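Local coordinates for protein branched-chain-amino-acid aminotransferase (Pseudomonas aeruginosa, PDB 6NST) that probably catalyses the pyridoxal 5'-phosphate-dependent transfer of the amino group between leucine, isoleucine or valine and 2-oxoglutarate, at residues P100-G105 with V118-A123; M156-S161 with P211-C216; Y44-G49 with E301-V306. The protein carries 1 engineered substitution. All blocks are in the same frame, centred on the assembly; numbering follows the deposited sequence.

Interaction 1 of 3, residues P100-G105 with V118-A123; sequences PMVFYG and VHVIIA
The Phe103 side chain, with CG held between the backbone N and the carbonyl carbon (chi1 66°), swings its ring over the neighbouring strand, while in His119 a CG anti to the carbonyl carbon (chi1 -59°) sets the imidazole beside that phenyl and against Gly105. The two residues form a hydrogen-bonded pair of the antiparallel ladder between strands 96-104 and 118-126, neighbours in the antiparallel sheet of the class-IV aminotransferase fold. His119 CB, placed by the backbone, lies over one face of the phenyl, 3.8 Å from the Phe103 ring centroid, as a CH-pi contact. The imidazole is nearly parallel to the phenyl (18°) but slid so far aside that the rings barely overlap. At the edge of the same phenyl, Ile121 CG1 comes to 4.0 Å from Phe103 CE2, and the CD1 of Ile121 reaches Met101 CB at 3.7 Å, those two side chains running alongside each other. His31 of the second subunit meets the Phe103 ring edge-to-face, which places this side of the sheet at a subunit interface.

The other side carries Pro100, Val102 and Tyr104 against Val118, Val120 and Ile122. Val102 CG1 touches Val118 CG1 at 3.5 Å, its second branch rests on Val120, and Val118 CG2 sits at the edge of the tyrosine ring, 3.5 Å from Tyr104 CE1. Helix 77-89 covers Val120 and Ile122. Four backbone bonds tie the strands, among them His119 N to Phe103 O at 2.7 Å.

Asp13 fixes the rotation of the imidazole: one carboxylate oxygen bonds His119 ND1 and the other takes Val120 N. The buried NE2 finds no partner in the model, and beside it the imidazole CD2 of His119 presses on the CA of Gly105 at 3.4 Å.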
ATOM      1  N   PRO A 100      -9.477  -6.884 -33.865  1.00 19.36           N
ATOM      2  CA  PRO A 100     -10.111  -8.141 -33.454  1.00 14.57           C
ATOM      3  C   PRO A 100     -10.662  -7.980 -32.046  1.00 20.57           C
ATOM      4  O   PRO A 100      -9.987  -7.448 -31.163  1.00 16.59           O
ATOM      5  CB  PRO A 100      -8.966  -9.162 -33.502  1.00 16.29           C
ATOM      6  CG  PRO A 100      -7.817  -8.460 -34.190  1.00 14.36           C
ATOM      7  CD  PRO A 100      -8.010  -7.002 -33.914  1.00 18.06           C
ATOM      8  N   MET A 101     -11.899  -8.423 -31.842  1.00 22.39           N
ATOM      9  CA  MET A 101     -12.560  -8.203 -30.564  1.00 24.47           C
ATOM     10  C   MET A 101     -13.459  -9.385 -30.241  1.00 26.71           C
ATOM     11  O   MET A 101     -14.270  -9.803 -31.074  1.00 22.24           O
ATOM     12  CB  MET A 101     -13.361  -6.895 -30.579  1.00 14.02           C
ATOM     13  CG  MET A 101     -13.704  -6.357 -29.201  1.00 31.59           C
ATOM     14  SD  MET A 101     -15.301  -6.929 -28.599  1.00 36.89           S
ATOM     15  CE  MET A 101     -16.406  -5.891 -29.554  1.00 43.96           C
ATOM     16  N   VAL A 102     -13.299  -9.917 -29.032  1.00 29.09           N
ATOM     17  CA  VAL A 102     -14.062 -11.053 -28.530  1.00 12.95           C
ATOM     18  C   VAL A 102     -14.971 -10.547 -27.419  1.00 25.42           C
ATOM     19  O   VAL A 102     -14.506  -9.861 -26.501  1.00 12.73           O
ATOM     20  CB  VAL A 102     -13.127 -12.163 -28.019  1.00 13.22           C
ATOM     21  CG1 VAL A 102     -13.918 -13.302 -27.410  1.00 20.94           C
ATOM     22  CG2 VAL A 102     -12.224 -12.662 -29.139  1.00 12.54           C
ATOM     23  N   PHE A 103     -16.262 -10.872 -27.501  1.00 18.07           N
ATOM     24  CA  PHE A 103     -17.213 -10.330 -26.539  1.00 21.05           C
ATOM     25  C   PHE A 103     -18.354 -11.310 -26.300  1.00 27.25           C
ATOM     26  O   PHE A 103     -18.697 -12.117 -27.168  1.00 21.15           O
ATOM     27  CB  PHE A 103     -17.771  -8.971 -26.997  1.00 14.08           C
ATOM     28  CG  PHE A 103     -18.617  -9.031 -28.243  1.00 19.66           C
ATOM     29  CD1 PHE A 103     -20.000  -9.096 -28.157  1.00 24.14           C
ATOM     30  CD2 PHE A 103     -18.032  -8.989 -29.499  1.00 20.47           C
ATOM     31  CE1 PHE A 103     -20.781  -9.136 -29.298  1.00 25.01           C
ATOM     32  CE2 PHE A 103     -18.808  -9.029 -30.645  1.00 30.56           C
ATOM     33  CZ  PHE A 103     -20.185  -9.101 -30.544  1.00 29.45           C
ATOM     34  N   TYR A 104     -18.934 -11.228 -25.102  1.00 21.99           N
ATOM     35  CA  TYR A 104     -20.110 -12.016 -24.764  1.00 23.17           C
ATOM     36  C   TYR A 104     -21.349 -11.426 -25.425  1.00 32.48           C
ATOM     37  O   TYR A 104     -21.485 -10.210 -25.553  1.00 33.56           O
ATOM     38  CB  TYR A 104     -20.307 -12.066 -23.248  1.00 28.74           C
ATOM     39  CG  TYR A 104     -19.407 -13.045 -22.529  1.00 26.20           C
ATOM     40  CD1 TYR A 104     -19.129 -14.294 -23.071  1.00 29.76           C
ATOM     41  CD2 TYR A 104     -18.832 -12.719 -21.307  1.00 15.85           C
ATOM     42  CE1 TYR A 104     -18.306 -15.192 -22.412  1.00 30.61           C
ATOM     43  CE2 TYR A 104     -18.009 -13.609 -20.642  1.00 12.98           C
ATOM     44  CZ  TYR A 104     -17.748 -14.843 -21.199  1.00 18.97           C
ATOM     45  OH  TYR A 104     -16.928 -15.731 -20.541  1.00 22.47           O
ATOM     46  N   GLY A 105     -22.264 -12.302 -25.832  1.00 31.22           N
ATOM     47  CA  GLY A 105     -23.442 -11.889 -26.567  1.00 29.36           C
ATOM     48  C   GLY A 105     -24.556 -11.399 -25.663  1.00 33.06           C
ATOM     49  O   GLY A 105     -24.360 -11.117 -24.479  1.00 28.84           O
ATOM     50  N   VAL A 118     -20.184 -16.490 -26.904  1.00 21.34           N
ATOM     51  CA  VAL A 118     -19.010 -15.709 -27.274  1.00 26.96           C
ATOM     52  C   VAL A 118     -19.099 -15.366 -28.753  1.00 29.46           C
ATOM     53  O   VAL A 118     -19.258 -16.256 -29.598  1.00 18.41           O
ATOM     54  CB  VAL A 118     -17.713 -16.477 -26.967  1.00 25.54           C
ATOM     55  CG1 VAL A 118     -16.510 -15.664 -27.387  1.00 13.50           C
ATOM     56  CG2 VAL A 118     -17.636 -16.825 -25.488  1.00 18.04           C
ATOM     57  N   HIS A 119     -19.002 -14.076 -29.064  1.00 35.61           N
ATOM     58  CA  HIS A 119     -18.977 -13.584 -30.433  1.00 32.11           C
ATOM     59  C   HIS A 119     -17.618 -12.967 -30.731  1.00 27.37           C
ATOM     60  O   HIS A 119     -16.931 -12.479 -29.829  1.00 20.18           O
ATOM     61  CB  HIS A 119     -20.080 -12.549 -30.670  1.00 28.13           C
ATOM     62  CG  HIS A 119     -21.461 -13.070 -30.417  1.00 40.23           C
ATOM     63  ND1 HIS A 119     -22.366 -13.301 -31.430  1.00 41.92           N
ATOM     64  CD2 HIS A 119     -22.090 -13.408 -29.267  1.00 42.53           C
ATOM     65  CE1 HIS A 119     -23.494 -13.757 -30.915  1.00 46.13           C
ATOM     66  NE2 HIS A 119     -23.353 -13.831 -29.604  1.00 46.85           N
ATOM     67  N   VAL A 120     -17.232 -12.987 -32.006  1.00 22.82           N
ATOM     68  CA  VAL A 120     -15.944 -12.460 -32.444  1.00 21.81           C
ATOM     69  C   VAL A 120     -16.172 -11.580 -33.666  1.00 26.98           C
ATOM     70  O   VAL A 120     -16.871 -11.982 -34.602  1.00 24.38           O
ATOM     71  CB  VAL A 120     -14.946 -13.588 -32.777  1.00 26.08           C
ATOM     72  CG1 VAL A 120     -13.622 -13.008 -33.242  1.00 14.26           C
ATOM     73  CG2 VAL A 120     -14.745 -14.498 -31.576  1.00 21.69           C
ATOM     74  N   ILE A 121     -15.582 -10.384 -33.662  1.00 24.45           N
ATOM     75  CA  ILE A 121     -15.633  -9.486 -34.812  1.00 30.22           C
ATOM     76  C   ILE A 121     -14.228  -8.993 -35.120  1.00 29.15           C
ATOM     77  O   ILE A 121     -13.406  -8.790 -34.221  1.00 33.98           O
ATOM     78  CB  ILE A 121     -16.584  -8.286 -34.589  1.00 31.55           C
ATOM     79  CG1 ILE A 121     -16.216  -7.528 -33.305  1.00 19.81           C
ATOM     80  CG2 ILE A 121     -18.021  -8.749 -34.566  1.00 31.59           C
ATOM     81  CD1 ILE A 121     -15.455  -6.232 -33.556  1.00 15.84           C
ATOM     82  N   ILE A 122     -13.949  -8.823 -36.411  1.00 23.90           N
ATOM     83  CA  ILE A 122     -12.655  -8.309 -36.846  1.00 23.83           C
ATOM     84  C   ILE A 122     -12.888  -7.223 -37.887  1.00 32.47           C
ATOM     85  O   ILE A 122     -13.185  -7.517 -39.052  1.00 27.06           O
ATOM     86  CB  ILE A 122     -11.745  -9.417 -37.407  1.00 21.75           C
ATOM     87  CG1 ILE A 122     -11.588 -10.542 -36.380  1.00 18.01           C
ATOM     88  CG2 ILE A 122     -10.382  -8.846 -37.777  1.00 20.10           C
ATOM     89  CD1 ILE A 122     -10.765 -11.703 -36.860  1.00 18.17           C
ATOM     90  N   ALA A 123     -12.738  -5.966 -37.479  1.00 21.24           N
ATOM     91  CA  ALA A 123     -12.941  -4.817 -38.347  1.00 19.73           C
ATOM     92  C   ALA A 123     -11.600  -4.186 -38.696  1.00 25.71           C
ATOM     93  O   ALA A 123     -10.700  -4.115 -37.853  1.00 29.89           O
ATOM     94  CB  ALA A 123     -13.848  -3.780 -37.679  1.00 24.53           C
TER

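Interaction 2 of 3, residues M156-S161 with P211-C216; sequences MTRAKS and PEVTAC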
ATOM      1  N   MET A 156      -6.544  -7.776 -14.593  1.00 20.66           N
ATOM      2  CA  MET A 156      -5.574  -8.715 -15.147  1.00 14.48           C
ATOM      3  C   MET A 156      -4.715  -7.968 -16.159  1.00 21.79           C
ATOM      4  O   MET A 156      -5.087  -7.824 -17.326  1.00 16.03           O
ATOM      5  CB  MET A 156      -6.295  -9.908 -15.758  1.00 12.95           C
ATOM      6  CG  MET A 156      -7.190 -10.652 -14.763  1.00 17.22           C
ATOM      7  SD  MET A 156      -6.288 -11.379 -13.368  1.00 16.21           S
ATOM      8  CE  MET A 156      -6.556 -10.167 -12.071  1.00 22.11           C
ATOM      9  N   THR A 157      -3.551  -7.494 -15.704  1.00 11.95           N
ATOM     10  CA  THR A 157      -2.734  -6.571 -16.480  1.00 11.95           C
ATOM     11  C   THR A 157      -2.073  -7.219 -17.690  1.00 16.09           C
ATOM     12  O   THR A 157      -1.574  -6.491 -18.557  1.00 13.61           O
ATOM     13  CB  THR A 157      -1.666  -5.938 -15.582  1.00 16.93           C
ATOM     14  OG1 THR A 157      -0.864  -6.964 -14.985  1.00 15.47           O
ATOM     15  CG2 THR A 157      -2.319  -5.108 -14.482  1.00 21.55           C
ATOM     16  N   ARG A 158      -2.054  -8.549 -17.777  1.00 17.30           N
ATOM     17  CA  ARG A 158      -1.511  -9.221 -18.951  1.00 14.26           C
ATOM     18  C   ARG A 158      -2.546  -9.429 -20.046  1.00 20.69           C
ATOM     19  O   ARG A 158      -2.172  -9.746 -21.182  1.00 19.26           O
ATOM     20  CB  ARG A 158      -0.916 -10.582 -18.569  1.00 25.18           C
ATOM     21  CG  ARG A 158       0.110 -10.524 -17.451  1.00 40.25           C
ATOM     22  CD  ARG A 158       1.114  -9.408 -17.681  1.00 50.46           C
ATOM     23  NE  ARG A 158       2.069  -9.303 -16.583  1.00 59.75           N
ATOM     24  CZ  ARG A 158       2.816  -8.230 -16.345  1.00 67.03           C
ATOM     25  NH1 ARG A 158       2.711  -7.162 -17.125  1.00 63.84           N
ATOM     26  NH2 ARG A 158       3.659  -8.223 -15.322  1.00 73.89           N
ATOM     27  N   ALA A 159      -3.827  -9.277 -19.733  1.00 14.69           N
ATOM     28  CA  ALA A 159      -4.888  -9.399 -20.719  1.00 14.99           C
ATOM     29  C   ALA A 159      -5.266  -8.019 -21.237  1.00 26.49           C
ATOM     30  O   ALA A 159      -5.268  -7.039 -20.487  1.00 27.49           O
ATOM     31  CB  ALA A 159      -6.116 -10.091 -20.126  1.00 17.31           C
ATOM     32  N   LYS A 160      -5.575  -7.947 -22.529  1.00 28.25           N
ATOM     33  CA  LYS A 160      -6.030  -6.707 -23.152  1.00 28.86           C
ATOM     34  C   LYS A 160      -7.555  -6.757 -23.185  1.00 29.72           C
ATOM     35  O   LYS A 160      -8.178  -7.131 -24.178  1.00 36.78           O
ATOM     36  CB  LYS A 160      -5.415  -6.548 -24.540  1.00 23.97           C
ATOM     37  CG  LYS A 160      -5.571  -5.165 -25.142  1.00 38.48           C
ATOM     38  CD  LYS A 160      -4.719  -5.010 -26.395  1.00 44.66           C
ATOM     39  CE  LYS A 160      -4.803  -3.593 -26.942  1.00 49.79           C
ATOM     40  NZ  LYS A 160      -3.915  -3.388 -28.119  1.00 59.72           N
ATOM     41  N   SER A 161      -8.158  -6.383 -22.061  1.00 26.08           N
ATOM     42  CA  SER A 161      -9.596  -6.493 -21.855  1.00 27.81           C
ATOM     43  C   SER A 161     -10.296  -5.169 -22.142  1.00 31.67           C
ATOM     44  O   SER A 161      -9.728  -4.090 -21.958  1.00 28.65           O
ATOM     45  CB  SER A 161      -9.907  -6.945 -20.426  1.00 29.35           C
ATOM     46  OG  SER A 161      -9.364  -6.050 -19.473  1.00 43.31           O
ATOM     47  N   PRO A 211      10.447   0.190 -17.928  1.00 22.91           N
ATOM     48  CA  PRO A 211       9.870  -0.521 -16.782  1.00 16.54           C
ATOM     49  C   PRO A 211       9.764  -2.012 -17.062  1.00 23.31           C
ATOM     50  O   PRO A 211       9.381  -2.432 -18.155  1.00 24.90           O
ATOM     51  CB  PRO A 211       8.488   0.122 -16.621  1.00 16.31           C
ATOM     52  CG  PRO A 211       8.621   1.469 -17.253  1.00 19.14           C
ATOM     53  CD  PRO A 211       9.577   1.285 -18.395  1.00 20.26           C
ATOM     54  N   GLU A 212      10.131  -2.809 -16.063  1.00 21.90           N
ATOM     55  CA  GLU A 212      10.005  -4.253 -16.179  1.00 37.30           C
ATOM     56  C   GLU A 212       8.539  -4.644 -16.327  1.00 38.83           C
ATOM     57  O   GLU A 212       7.637  -3.943 -15.859  1.00 36.48           O
ATOM     58  CB  GLU A 212      10.622  -4.934 -14.957  1.00 42.94           C
ATOM     59  CG  GLU A 212      10.941  -3.967 -13.825  1.00 51.60           C
ATOM     60  CD  GLU A 212      11.492  -4.658 -12.592  1.00 59.72           C
ATOM     61  OE1 GLU A 212      12.444  -5.455 -12.729  1.00 65.06           O
ATOM     62  OE2 GLU A 212      10.968  -4.403 -11.487  1.00 62.13           O
ATOM     63  N   VAL A 213       8.303  -5.769 -17.001  1.00 48.51           N
ATOM     64  CA  VAL A 213       6.949  -6.261 -17.236  1.00 58.57           C
ATOM     65  C   VAL A 213       6.300  -6.565 -15.894  1.00 66.68           C
ATOM     66  O   VAL A 213       6.153  -7.730 -15.507  1.00 71.36           O
ATOM     67  CB  VAL A 213       6.954  -7.499 -18.149  1.00 64.92           C
ATOM     68  CG1 VAL A 213       5.559  -7.760 -18.699  1.00 65.51           C
ATOM     69  CG2 VAL A 213       7.954  -7.320 -19.278  1.00 63.06           C
ATOM     70  N   THR A 214       5.907  -5.513 -15.176  1.00 67.72           N
ATOM     71  CA  THR A 214       5.421  -5.639 -13.810  1.00 63.08           C
ATOM     72  C   THR A 214       3.917  -5.404 -13.758  1.00 57.69           C
ATOM     73  O   THR A 214       3.131  -6.357 -13.748  1.00 47.95           O
ATOM     74  CB  THR A 214       6.151  -4.649 -12.900  1.00 68.41           C
ATOM     75  OG1 THR A 214       7.481  -4.444 -13.391  1.00 78.75           O
ATOM     76  CG2 THR A 214       6.236  -5.187 -11.491  1.00 73.41           C
ATOM     77  N   ALA A 215       3.509  -4.139 -13.729  1.00 55.71           N
ATOM     78  CA  ALA A 215       2.102  -3.770 -13.760  1.00 47.54           C
ATOM     79  C   ALA A 215       1.685  -3.147 -15.085  1.00 50.79           C
ATOM     80  O   ALA A 215       0.508  -2.806 -15.252  1.00 46.93           O
ATOM     81  CB  ALA A 215       1.783  -2.812 -12.607  1.00 33.88           C
ATOM     82  N   CYS A 216       2.614  -2.985 -16.025  1.00 42.57           N
ATOM     83  CA  CYS A 216       2.304  -2.463 -17.346  1.00 40.25           C
ATOM     84  C   CYS A 216       2.001  -3.609 -18.310  1.00 36.35           C
ATOM     85  O   CYS A 216       2.192  -4.786 -18.000  1.00 33.11           O
ATOM     86  CB  CYS A 216       3.461  -1.613 -17.873  1.00 43.66           C
ATOM     87  SG  CYS A 216       4.983  -2.538 -18.203  1.00 49.13           S
TER
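Arg158 reaches its guanidinium into a group of three backbone carbonyls, those of Val213, Thr214 and Cys216. Its NH1 lies 2.6 Å from Cys216 O, which sits at the edge of the flat group and near its plane, but the angle is poor for a hydrogen bond. NH2 of Arg158 is also crowded by the oxygens of Val213 and Thr214; these approaches are too short to be read literally, since both residues are poorly ordered. Val213 CG1 covers one face of the guanidinium, 3.3 Å from Arg158 NH1, and Thr157 OG1 lies over the opposite face towards the rim. Next to this, Thr157 CG2 touches Ala215 O at 3.7 Å. The carbonyl oxygens present the negative ends of their dipoles to the guanidinium, although their exact distances are doubtful.

The arginine chain bends at chi2 (-47°) and then runs extended to the guanidinium, whose donors thereby meet the carbonyl-lined turn. That turn includes an inverse gamma turn centred on Val213. Both partners are connecting loops of the class-IV aminotransferase fold: 156-161 lies between strand 140-145 and helix 166-177, whereas the loop holding 211-216 follows strand 207-210 and precedes helix 220-231.

Behind the arginine, a type I beta turn from Met156 to Ala159 shapes its backbone, closed by Ala159 N to Met156 O at 3.1 Å. The third subunit adds a further shell: its Asp244 accepts a hydrogen bond from Arg158 N, its Thr242 makes a weak one with NE, and Tyr191 of the same neighbouring chain packs on Thr214 and Ala215. Two residues beyond Arg158 comes Lys160, by similarity the lysine that carries pyridoxal phosphate, here without the cofactor attached; its backbone N is bonded by Ser65 OG.

Interaction 3 of 3, residues Y44-G49 with E301-V306; sequences YDTPQG and EWRTLV
Leu305 lays its CD2 methyl against the turn at Gln48, 3.4 Å from Gln48 O and 3.7 Å from Gln48 CB. The leucine CG stands anti to its carbonyl carbon (chi1 -67°), which carries the branch across to the turn even though CB itself does not point there. Gln48 directs its CB to the leucine, but the chain then bends at chi2 and takes the amide away from it. CD2 of Leu305 also lies 4.0 Å from Gly49 O. Farther along, Thr46 CG2 and Arg303 CD make a looser apolar contact at 4.4 Å.

The turn is the tip of the beta hairpin formed by strands 36-46 and 51-53; the C-terminal strand 303-305 adds to the far side of 51-53. Thr46 and Arg303 meet across this middle strand, beside Ala51, while Leu305 reaches the turn ahead of it. A type I beta turn from Thr46 to Gly49 closes the hairpin, with Gly49 N bonded to Thr46 O at 2.9 Å. At the Gly49 phi of 124° a CB would be jammed against the carbonyl O of Gln48, so the lack of a side chain suits this position. The guanidinium of Arg303 is turned to other partners, its NH1 bonding the carbonyl oxygens of Ala298 and Leu291.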
ATOM      1  N   TYR A  44       0.707  -2.998 -42.988  1.00 23.27           N
ATOM      2  CA  TYR A  44       1.543  -2.010 -43.650  1.00 28.03           C
ATOM      3  C   TYR A  44       1.706  -2.336 -45.129  1.00 31.32           C
ATOM      4  O   TYR A  44       1.558  -3.483 -45.562  1.00 36.13           O
ATOM      5  CB  TYR A  44       2.922  -1.922 -42.992  1.00 23.69           C
ATOM      6  CG  TYR A  44       2.910  -1.258 -41.640  1.00 30.40           C
ATOM      7  CD1 TYR A  44       3.056   0.117 -41.522  1.00 21.86           C
ATOM      8  CD2 TYR A  44       2.753  -2.003 -40.481  1.00 30.67           C
ATOM      9  CE1 TYR A  44       3.045   0.730 -40.289  1.00 20.76           C
ATOM     10  CE2 TYR A  44       2.745  -1.396 -39.242  1.00 28.80           C
ATOM     11  CZ  TYR A  44       2.888  -0.030 -39.151  1.00 20.54           C
ATOM     12  OH  TYR A  44       2.876   0.578 -37.915  1.00 34.93           O
ATOM     13  N   ASP A  45       2.017  -1.297 -45.898  1.00 30.58           N
ATOM     14  CA  ASP A  45       2.318  -1.433 -47.319  1.00 40.67           C
ATOM     15  C   ASP A  45       3.784  -1.825 -47.467  1.00 43.61           C
ATOM     16  O   ASP A  45       4.679  -1.007 -47.226  1.00 54.64           O
ATOM     17  CB  ASP A  45       2.014  -0.127 -48.046  1.00 44.89           C
ATOM     18  CG  ASP A  45       2.254  -0.217 -49.538  1.00 51.34           C
ATOM     19  OD1 ASP A  45       2.308  -1.343 -50.075  1.00 59.34           O
ATOM     20  OD2 ASP A  45       2.395   0.846 -50.176  1.00 60.06           O
ATOM     21  N   THR A  46       4.033  -3.071 -47.853  1.00 36.34           N
ATOM     22  CA  THR A  46       5.375  -3.605 -48.014  1.00 30.10           C
ATOM     23  C   THR A  46       5.680  -3.860 -49.485  1.00 47.10           C
ATOM     24  O   THR A  46       4.766  -3.952 -50.310  1.00 37.90           O
ATOM     25  CB  THR A  46       5.537  -4.912 -47.228  1.00 23.18           C
ATOM     26  OG1 THR A  46       4.929  -5.983 -47.959  1.00 24.86           O
ATOM     27  CG2 THR A  46       4.881  -4.796 -45.861  1.00 28.22           C
ATOM     28  N   PRO A  47       6.963  -3.969 -49.853  1.00 56.22           N
ATOM     29  CA  PRO A  47       7.290  -4.288 -51.254  1.00 59.47           C
ATOM     30  C   PRO A  47       6.650  -5.572 -51.750  1.00 54.15           C
ATOM     31  O   PRO A  47       6.364  -5.688 -52.948  1.00 58.53           O
ATOM     32  CB  PRO A  47       8.822  -4.388 -51.237  1.00 63.00           C
ATOM     33  CG  PRO A  47       9.235  -3.510 -50.108  1.00 56.78           C
ATOM     34  CD  PRO A  47       8.171  -3.668 -49.062  1.00 52.03           C
ATOM     35  N   GLN A  48       6.412  -6.540 -50.865  1.00 45.78           N
ATOM     36  CA  GLN A  48       5.750  -7.785 -51.234  1.00 35.19           C
ATOM     37  C   GLN A  48       4.230  -7.678 -51.219  1.00 33.88           C
ATOM     38  O   GLN A  48       3.554  -8.640 -51.600  1.00 34.05           O
ATOM     39  CB  GLN A  48       6.193  -8.910 -50.293  1.00 36.66           C
ATOM     40  CG  GLN A  48       7.697  -9.015 -50.109  1.00 51.43           C
ATOM     41  CD  GLN A  48       8.431  -9.251 -51.412  1.00 72.47           C
ATOM     42  OE1 GLN A  48       8.933  -8.315 -52.034  1.00 80.11           O
ATOM     43  NE2 GLN A  48       8.499 -10.510 -51.833  1.00 77.35           N
ATOM     44  N   GLY A  49       3.680  -6.549 -50.793  1.00 33.06           N
ATOM     45  CA  GLY A  49       2.249  -6.358 -50.689  1.00 24.79           C
ATOM     46  C   GLY A  49       1.843  -5.954 -49.285  1.00 31.70           C
ATOM     47  O   GLY A  49       2.658  -5.863 -48.370  1.00 25.68           O
ATOM     48  N   GLU A 301       8.940 -13.768 -41.013  1.00 37.95           N
ATOM     49  CA  GLU A 301       7.795 -14.346 -40.321  1.00 31.17           C
ATOM     50  C   GLU A 301       6.960 -13.303 -39.591  1.00 29.60           C
ATOM     51  O   GLU A 301       5.837 -13.612 -39.178  1.00 37.28           O
ATOM     52  CB  GLU A 301       8.260 -15.420 -39.333  1.00 42.93           C
ATOM     53  CG  GLU A 301       9.062 -14.893 -38.146  1.00 50.40           C
ATOM     54  CD  GLU A 301      10.496 -14.540 -38.502  1.00 57.74           C
ATOM     55  OE1 GLU A 301      10.912 -14.802 -39.651  1.00 59.63           O
ATOM     56  OE2 GLU A 301      11.209 -13.999 -37.629  1.00 59.23           O
ATOM     57  N   TRP A 302       7.470 -12.085 -39.425  1.00 31.67           N
ATOM     58  CA  TRP A 302       6.729 -11.017 -38.770  1.00 29.24           C
ATOM     59  C   TRP A 302       5.885 -10.199 -39.740  1.00 27.97           C
ATOM     60  O   TRP A 302       5.167  -9.296 -39.303  1.00 32.00           O
ATOM     61  CB  TRP A 302       7.695 -10.095 -38.012  1.00 26.13           C
ATOM     62  CG  TRP A 302       8.268 -10.721 -36.771  1.00 32.78           C
ATOM     63  CD1 TRP A 302       7.978 -11.958 -36.267  1.00 31.62           C
ATOM     64  CD2 TRP A 302       9.225 -10.138 -35.877  1.00 30.27           C
ATOM     65  NE1 TRP A 302       8.695 -12.181 -35.117  1.00 23.32           N
ATOM     66  CE2 TRP A 302       9.468 -11.080 -34.855  1.00 33.55           C
ATOM     67  CE3 TRP A 302       9.899  -8.914 -35.841  1.00 30.20           C
ATOM     68  CZ2 TRP A 302      10.357 -10.834 -33.810  1.00 26.62           C
ATOM     69  CZ3 TRP A 302      10.782  -8.673 -34.802  1.00 20.56           C
ATOM     70  CH2 TRP A 302      11.003  -9.628 -33.801  1.00 25.64           C
ATOM     71  N   ARG A 303       5.949 -10.491 -41.037  1.00 22.41           N
ATOM     72  CA  ARG A 303       5.149  -9.804 -42.049  1.00 27.33           C
ATOM     73  C   ARG A 303       4.353 -10.857 -42.814  1.00 35.00           C
ATOM     74  O   ARG A 303       4.903 -11.578 -43.651  1.00 34.20           O
ATOM     75  CB  ARG A 303       6.030  -8.982 -42.985  1.00 31.43           C
ATOM     76  CG  ARG A 303       6.734  -7.819 -42.309  1.00 37.44           C
ATOM     77  CD  ARG A 303       7.632  -7.083 -43.286  1.00 40.24           C
ATOM     78  NE  ARG A 303       8.693  -7.946 -43.796  1.00 36.25           N
ATOM     79  CZ  ARG A 303       9.867  -8.116 -43.198  1.00 30.75           C
ATOM     80  NH1 ARG A 303      10.134  -7.477 -42.069  1.00 21.90           N
ATOM     81  NH2 ARG A 303      10.775  -8.923 -43.732  1.00 33.71           N
ATOM     82  N   THR A 304       3.056 -10.942 -42.526  1.00 31.94           N
ATOM     83  CA  THR A 304       2.173 -11.924 -43.147  1.00 32.71           C
ATOM     84  C   THR A 304       1.386 -11.234 -44.255  1.00 31.92           C
ATOM     85  O   THR A 304       0.546 -10.370 -43.982  1.00 23.32           O
ATOM     86  CB  THR A 304       1.241 -12.548 -42.110  1.00 29.17           C
ATOM     87  OG1 THR A 304       2.021 -13.209 -41.107  1.00 34.65           O
ATOM     88  CG2 THR A 304       0.311 -13.559 -42.766  1.00 23.74           C
ATOM     89  N   LEU A 305       1.666 -11.614 -45.502  1.00 24.41           N
ATOM     90  CA  LEU A 305       0.972 -11.032 -46.643  1.00 34.31           C
ATOM     91  C   LEU A 305      -0.532 -11.246 -46.527  1.00 39.10           C
ATOM     92  O   LEU A 305      -0.996 -12.280 -46.038  1.00 31.20           O
ATOM     93  CB  LEU A 305       1.490 -11.640 -47.948  1.00 33.45           C
ATOM     94  CG  LEU A 305       2.937 -11.311 -48.313  1.00 31.29           C
ATOM     95  CD1 LEU A 305       3.327 -11.970 -49.630  1.00 28.35           C
ATOM     96  CD2 LEU A 305       3.129  -9.807 -48.384  1.00 25.67           C
ATOM     97  N   VAL A 306      -1.290 -10.254 -46.980  1.00 38.51           N
ATOM     98  CA  VAL A 306      -2.744 -10.287 -46.866  1.00 39.42           C
ATOM     99  C   VAL A 306      -3.386 -10.943 -48.083  1.00 36.03           C
ATOM    100  O   VAL A 306      -4.335 -11.719 -47.949  1.00 28.34           O
ATOM    101  CB  VAL A 306      -3.271  -8.856 -46.638  1.00 45.58           C
ATOM    102  CG1 VAL A 306      -4.774  -8.824 -46.705  1.00 43.40           C
ATOM    103  CG2 VAL A 306      -2.793  -8.327 -45.294  1.00 46.98           C
TER

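How the interactions relate
Interactions 1 and 3 belong to the same antiparallel sheet, in which strands 96-104 and 36-46 are neighbours, yet their characters differ. Interaction 1 is a buried strand pair with regular backbone bonding and largely apolar and aromatic side chains on both faces, whereas interaction 3 lies at the surface, joins a hairpin tip to the C-terminal strand through van der Waals contacts of side chains with side chains and with the turn backbone, and touches no other subunit. Interaction 2 is buried too, but it joins irregular loops, with a charged side chain among carbonyl oxygens in place of a ladder. Interactions 1 and 2 both reach the second subunit; interactions 2 and 3 lie on opposite sides of the chain's centre.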